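DNA polymerase beta (Leishmania infantum, PDB 4P4M) catalyses the addition of deoxynucleotides from their triphosphates to a DNA strand and probably serves DNA repair, including base excision repair. Local coordinates at residues E173-D178 against A199-T204; R203-P208 against I277-V282. One frame throughout, in Å; residues are numbered along the deposited sequence. Where two conformers were deposited one is given.

In the fold
Helix 157-175 comes first and leads through a short turn into strand 179-183, which pairs antiparallel with strand 193-203. Interaction 1 closes this loop of some twenty residues, setting the end of the helix and the turn after it against the end of strand 193-203 and T204. From R203 and T204, which belong to both contacts, the chain continues into the turn of interaction 2. That contact closes a longer excursion, through helix 219-229 and strands 233-236 to 270-277, and reaches the segment before helix 282-290. The two loops follow one another, neither nested nor crossed, and tie the C-terminal end of strand 193-203 to its neighbours, the turn before 179-183 and the segment after 270-277.

Interaction 1: E173-D178 against A199-T204; sequences EVLGKD and AILSRT
At the end of the palm's antiparallel strand pair 179-183/193-203, D178 meets R203 and T204 of the neighbouring segment. The T204 N-H donates to D178 O at 2.9 Å, nearly straight (158°) but tilted from the carbonyl plane, and R203 CA adds a CA-H...O contact to the same oxygen at 3.2 Å. This bond lies just before strand 179-183 begins and just after strand 193-203 ends, so the pairing is carried one step into the turn that follows helix 157-175. G176 makes that turn possible: its positive phi suits a residue without a side chain where the chain leaves the helix. Strand 193-203 also bears the magnesium ligands D196 and D198. Nearer the site, L175 and L201 meet tip to tip, CD1 to CD1 at 3.9 Å; L201 gets there with CG anti to its own backbone N, and branched apolar chains suit this space between helix and sheet. The side chains of D178 and R203 run alongside each other in the same direction, their planar groups 64° apart. Their salt bridge, OD2 to NH2, is long at 4.0 Å, and water 2 bridges OD2 and NH1, while NH2 hydrogen-bonds to P208. Water 1 joins K177 O to T204 OG1.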
loop_
_atom_site.group_PDB
_atom_site.type_symbol
_atom_site.label_atom_id
_atom_site.label_comp_id
_atom_site.label_asym_id
_atom_site.label_seq_id
_atom_site.Cartn_x
_atom_site.Cartn_y
_atom_site.Cartn_z
ATOM N N GLU A 173 -20.991 3.714 4.809
ATOM C CA GLU A 173 -22.194 3.640 3.975
ATOM C C GLU A 173 -22.408 2.266 3.359
ATOM O O GLU A 173 -23.511 1.723 3.409
ATOM C CB GLU A 173 -22.157 4.689 2.856
ATOM C CG GLU A 173 -22.512 6.081 3.303
ATOM C CD GLU A 173 -22.647 7.050 2.140
ATOM O OE1 GLU A 173 -22.378 6.651 0.983
ATOM O OE2 GLU A 173 -23.031 8.212 2.385
ATOM N N VAL A 174 -21.353 1.693 2.781
ATOM C CA VAL A 174 -21.511 0.442 2.033
ATOM C C VAL A 174 -21.123 -0.825 2.817
ATOM O O VAL A 174 -21.687 -1.899 2.574
ATOM C CB VAL A 174 -20.788 0.500 0.653
ATOM C CG1 VAL A 174 -19.270 0.352 0.819
ATOM C CG2 VAL A 174 -21.332 -0.573 -0.291
ATOM N N LEU A 175 -20.192 -0.699 3.766
ATOM C CA LEU A 175 -19.759 -1.861 4.566
ATOM C C LEU A 175 -20.317 -1.900 5.993
ATOM O O LEU A 175 -20.377 -2.972 6.609
ATOM C CB LEU A 175 -18.227 -1.972 4.611
ATOM C CG LEU A 175 -17.479 -1.971 3.277
ATOM C CD1 LEU A 175 -15.975 -2.130 3.504
ATOM C CD2 LEU A 175 -18.000 -3.075 2.352
ATOM N N GLY A 176 -20.701 -0.742 6.528
ATOM C CA GLY A 176 -21.315 -0.685 7.853
ATOM C C GLY A 176 -20.337 -0.632 9.016
ATOM O O GLY A 176 -19.126 -0.575 8.819
ATOM N N LYS A 177 -20.864 -0.690 10.240
ATOM C CA LYS A 177 -20.069 -0.440 11.443
ATOM C C LYS A 177 -19.040 -1.525 11.763
ATOM O O LYS A 177 -18.168 -1.308 12.599
ATOM C CB LYS A 177 -20.994 -0.238 12.655
ATOM C CG LYS A 177 -21.772 -1.487 13.018
ATOM C CD LYS A 177 -22.525 -1.336 14.329
ATOM C CE LYS A 177 -23.196 -2.645 14.710
ATOM N NZ LYS A 177 -23.669 -2.638 16.119
ATOM N N ASP A 178 -19.136 -2.695 11.126
ATOM C CA ASP A 178 -18.149 -3.760 11.395
ATOM C C ASP A 178 -16.760 -3.439 10.835
ATOM O O ASP A 178 -15.783 -4.110 11.177
ATOM C CB ASP A 178 -18.588 -5.115 10.812
ATOM C CG ASP A 178 -19.715 -5.765 11.591
ATOM O OD1 ASP A 178 -19.949 -5.382 12.752
ATOM O OD2 ASP A 178 -20.358 -6.677 11.028
ATOM N N ALA A 199 -4.069 3.333 2.698
ATOM C CA ALA A 199 -5.189 3.027 3.580
ATOM C C ALA A 199 -5.183 1.563 4.038
ATOM O O ALA A 199 -4.802 0.668 3.276
ATOM C CB ALA A 199 -6.514 3.358 2.886
ATOM N N ILE A 200 -5.591 1.340 5.288
ATOM C CA ILE A 200 -5.892 -0.002 5.797
ATOM C C ILE A 200 -7.394 -0.140 6.003
ATOM O O ILE A 200 -8.032 0.707 6.642
ATOM C CB ILE A 200 -5.202 -0.281 7.166
ATOM C CG1 ILE A 200 -3.682 -0.230 7.028
ATOM C CG2 ILE A 200 -5.663 -1.650 7.745
ATOM C CD1 ILE A 200 -2.946 -0.209 8.390
ATOM N N LEU A 201 -7.957 -1.206 5.440
ATOM C CA LEU A 201 -9.347 -1.572 5.675
ATOM C C LEU A 201 -9.355 -2.798 6.595
ATOM O O LEU A 201 -8.690 -3.787 6.309
ATOM C CB LEU A 201 -10.018 -1.892 4.335
ATOM C CG LEU A 201 -11.436 -2.467 4.356
ATOM C CD1 LEU A 201 -12.430 -1.447 4.930
ATOM C CD2 LEU A 201 -11.852 -2.923 2.953
ATOM N N SER A 202 -10.092 -2.738 7.701
ATOM C CA SER A 202 -10.104 -3.864 8.634
ATOM C C SER A 202 -11.394 -3.937 9.451
ATOM O O SER A 202 -12.081 -2.926 9.634
ATOM C CB SER A 202 -8.902 -3.777 9.582
ATOM O OG SER A 202 -8.979 -2.627 10.425
ATOM N N ARG A 203 -11.726 -5.134 9.936
ATOM C CA ARG A 203 -12.874 -5.294 10.833
ATOM C C ARG A 203 -12.522 -4.804 12.237
ATOM O O ARG A 203 -11.386 -4.950 12.691
ATOM C CB ARG A 203 -13.343 -6.760 10.865
ATOM C CG ARG A 203 -14.038 -7.210 9.557
ATOM C CD ARG A 203 -14.305 -8.731 9.548
ATOM N NE ARG A 203 -15.352 -9.159 10.493
ATOM C CZ ARG A 203 -16.654 -9.028 10.261
ATOM N NH1 ARG A 203 -17.068 -8.471 9.127
ATOM N NH2 ARG A 203 -17.549 -9.455 11.150
ATOM N N THR A 204 -13.499 -4.227 12.934
ATOM C CA THR A 204 -13.243 -3.669 14.256
ATOM C C THR A 204 -13.136 -4.766 15.321
ATOM O O THR A 204 -13.545 -5.912 15.101
ATOM C CB THR A 204 -14.370 -2.723 14.692
ATOM O OG1 THR A 204 -15.564 -3.491 14.893
ATOM C CG2 THR A 204 -14.619 -1.627 13.631
HETATM O O HOH W 1 -17.953 -2.203 15.199
HETATM O O HOH W 2 -19.819 -7.417 8.447
#

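Interaction 2: R203-P208 against I277-V282; sequences RTLDAP and IETKSV
T279 reaches across to the backbone of R203 and donates its hydroxyl to the carbonyl: OG1 lies 2.8 Å from R203 O, approaching from above the carbonyl plane, 57° out of it. Its chi1 of -56° sets OG1 beside the backbone N and leaves CG2 anti to that N, so threonine serves two ends at once. The methyl CG2 lies 3.8 Å from L205 CD2, where the two side chains cross at a slant. The same hydroxyl accepts from water 4 at 3.0 Å, a water that also lies near T204 O. R203 has a bend at chi3 (70°) that turns its guanidinium toward P208 of its own segment; NH2 then donates to P208 O at 2.8 Å, close to the guanidinium plane and in the carbonyl plane. That bond spans the type I turn T204-A207, inside which T204 OG1 takes a weak bond from A207 N. Between the backbones, R203 N and I277 O are 4.4 Å apart and water 3 bridges them, 2.8 Å from R203 N. The water stands in for a direct bond where the parallel strands 193-203 and 270-277 of the palm sheet part, just past the bonded pair L201 and I277, one into a turn, the other through a 3-10 segment into helix 282-290.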
loop_
_atom_site.group_PDB
_atom_site.type_symbol
_atom_site.label_atom_id
_atom_site.label_comp_id
_atom_site.label_asym_id
_atom_site.label_seq_id
_atom_site.Cartn_x
_atom_site.Cartn_y
_atom_site.Cartn_z
ATOM N N ARG A 203 -11.726 -5.134 9.936
ATOM C CA ARG A 203 -12.874 -5.294 10.833
ATOM C C ARG A 203 -12.522 -4.804 12.237
ATOM O O ARG A 203 -11.386 -4.950 12.691
ATOM C CB ARG A 203 -13.343 -6.760 10.865
ATOM C CG ARG A 203 -14.038 -7.210 9.557
ATOM C CD ARG A 203 -14.305 -8.731 9.548
ATOM N NE ARG A 203 -15.352 -9.159 10.493
ATOM C CZ ARG A 203 -16.654 -9.028 10.261
ATOM N NH1 ARG A 203 -17.068 -8.471 9.127
ATOM N NH2 ARG A 203 -17.549 -9.455 11.150
ATOM N N THR A 204 -13.499 -4.227 12.934
ATOM C CA THR A 204 -13.243 -3.669 14.256
ATOM C C THR A 204 -13.136 -4.766 15.321
ATOM O O THR A 204 -13.545 -5.912 15.101
ATOM C CB THR A 204 -14.370 -2.723 14.692
ATOM O OG1 THR A 204 -15.564 -3.491 14.893
ATOM C CG2 THR A 204 -14.619 -1.627 13.631
ATOM N N LEU A 205 -12.614 -4.394 16.488
ATOM C CA LEU A 205 -12.550 -5.313 17.626
ATOM C C LEU A 205 -13.921 -5.834 18.050
ATOM O O LEU A 205 -14.034 -6.960 18.523
ATOM C CB LEU A 205 -11.839 -4.654 18.812
ATOM C CG LEU A 205 -10.321 -4.580 18.656
ATOM C CD1 LEU A 205 -9.698 -3.633 19.682
ATOM C CD2 LEU A 205 -9.722 -5.976 18.748
ATOM N N ASP A 206 -14.961 -5.027 17.859
ATOM C CA ASP A 206 -16.329 -5.424 18.215
ATOM C C ASP A 206 -17.034 -6.340 17.201
ATOM O O ASP A 206 -18.013 -6.990 17.538
ATOM C CB ASP A 206 -17.207 -4.186 18.436
ATOM C CG ASP A 206 -16.891 -3.466 19.729
ATOM O OD1 ASP A 206 -16.207 -4.057 20.597
ATOM O OD2 ASP A 206 -17.338 -2.308 19.878
ATOM N N ALA A 207 -16.563 -6.372 15.960
ATOM C CA ALA A 207 -17.218 -7.170 14.917
ATOM C C ALA A 207 -17.173 -8.662 15.236
ATOM O O ALA A 207 -16.180 -9.149 15.782
ATOM C CB ALA A 207 -16.554 -6.899 13.548
ATOM N N PRO A 208 -18.240 -9.403 14.892
ATOM C CA PRO A 208 -18.178 -10.840 15.199
ATOM C C PRO A 208 -17.113 -11.556 14.369
ATOM O O PRO A 208 -16.830 -11.145 13.243
ATOM C CB PRO A 208 -19.584 -11.350 14.845
ATOM C CG PRO A 208 -20.219 -10.282 14.023
ATOM C CD PRO A 208 -19.568 -8.986 14.412
ATOM N N ILE A 277 -6.836 -6.099 5.952
ATOM C CA ILE A 277 -6.014 -6.698 7.022
ATOM C C ILE A 277 -6.909 -7.308 8.104
ATOM O O ILE A 277 -7.916 -6.704 8.476
ATOM C CB ILE A 277 -5.104 -5.616 7.685
ATOM C CG1 ILE A 277 -4.100 -5.032 6.678
ATOM C CG2 ILE A 277 -4.370 -6.174 8.943
ATOM C CD1 ILE A 277 -3.068 -6.038 6.138
ATOM N N GLU A 278 -6.561 -8.507 8.589
ATOM C CA GLU A 278 -7.321 -9.165 9.662
ATOM C C GLU A 278 -7.220 -8.375 10.973
ATOM O O GLU A 278 -6.177 -7.793 11.281
ATOM C CB GLU A 278 -6.826 -10.605 9.908
ATOM C CG GLU A 278 -7.020 -11.598 8.734
ATOM C CD GLU A 278 -8.441 -12.169 8.622
ATOM O OE1 GLU A 278 -9.231 -12.068 9.589
ATOM O OE2 GLU A 278 -8.761 -12.740 7.554
ATOM N N THR A 279 -8.286 -8.399 11.767
ATOM C CA THR A 279 -8.322 -7.633 13.021
ATOM C C THR A 279 -7.087 -7.819 13.923
ATOM O O THR A 279 -6.469 -6.829 14.359
ATOM C CB THR A 279 -9.606 -7.928 13.833
ATOM O OG1 THR A 279 -10.751 -7.652 13.021
ATOM C CG2 THR A 279 -9.660 -7.049 15.096
ATOM N N LYS A 280 -6.718 -9.068 14.208
ATOM C CA LYS A 280 -5.577 -9.318 15.106
ATOM C C LYS A 280 -4.250 -8.796 14.543
ATOM O O LYS A 280 -3.264 -8.648 15.288
ATOM C CB LYS A 280 -5.438 -10.815 15.437
ATOM C CG LYS A 280 -4.991 -11.657 14.240
ATOM C CD LYS A 280 -4.731 -13.141 14.602
ATOM C CE LYS A 280 -6.022 -13.912 14.874
ATOM N NZ LYS A 280 -5.768 -15.392 15.061
ATOM N N SER A 281 -4.213 -8.545 13.233
ATOM C CA SER A 281 -2.999 -8.042 12.572
ATOM C C SER A 281 -2.901 -6.516 12.527
ATOM O O SER A 281 -1.909 -5.969 12.049
ATOM C CB SER A 281 -2.919 -8.586 11.130
ATOM O OG SER A 281 -2.714 -9.993 11.120
ATOM N N VAL A 282 -3.927 -5.812 12.993
ATOM C CA VAL A 282 -3.945 -4.355 12.807
ATOM C C VAL A 282 -2.743 -3.585 13.430
ATOM O O VAL A 282 -2.176 -2.704 12.790
ATOM C CB VAL A 282 -5.323 -3.744 13.204
ATOM C CG1 VAL A 282 -5.252 -2.228 13.292
ATOM C CG2 VAL A 282 -6.394 -4.184 12.180
HETATM O O HOH W 3 -10.508 -7.519 9.059
HETATM O O HOH W 4 -13.078 -8.828 14.557
#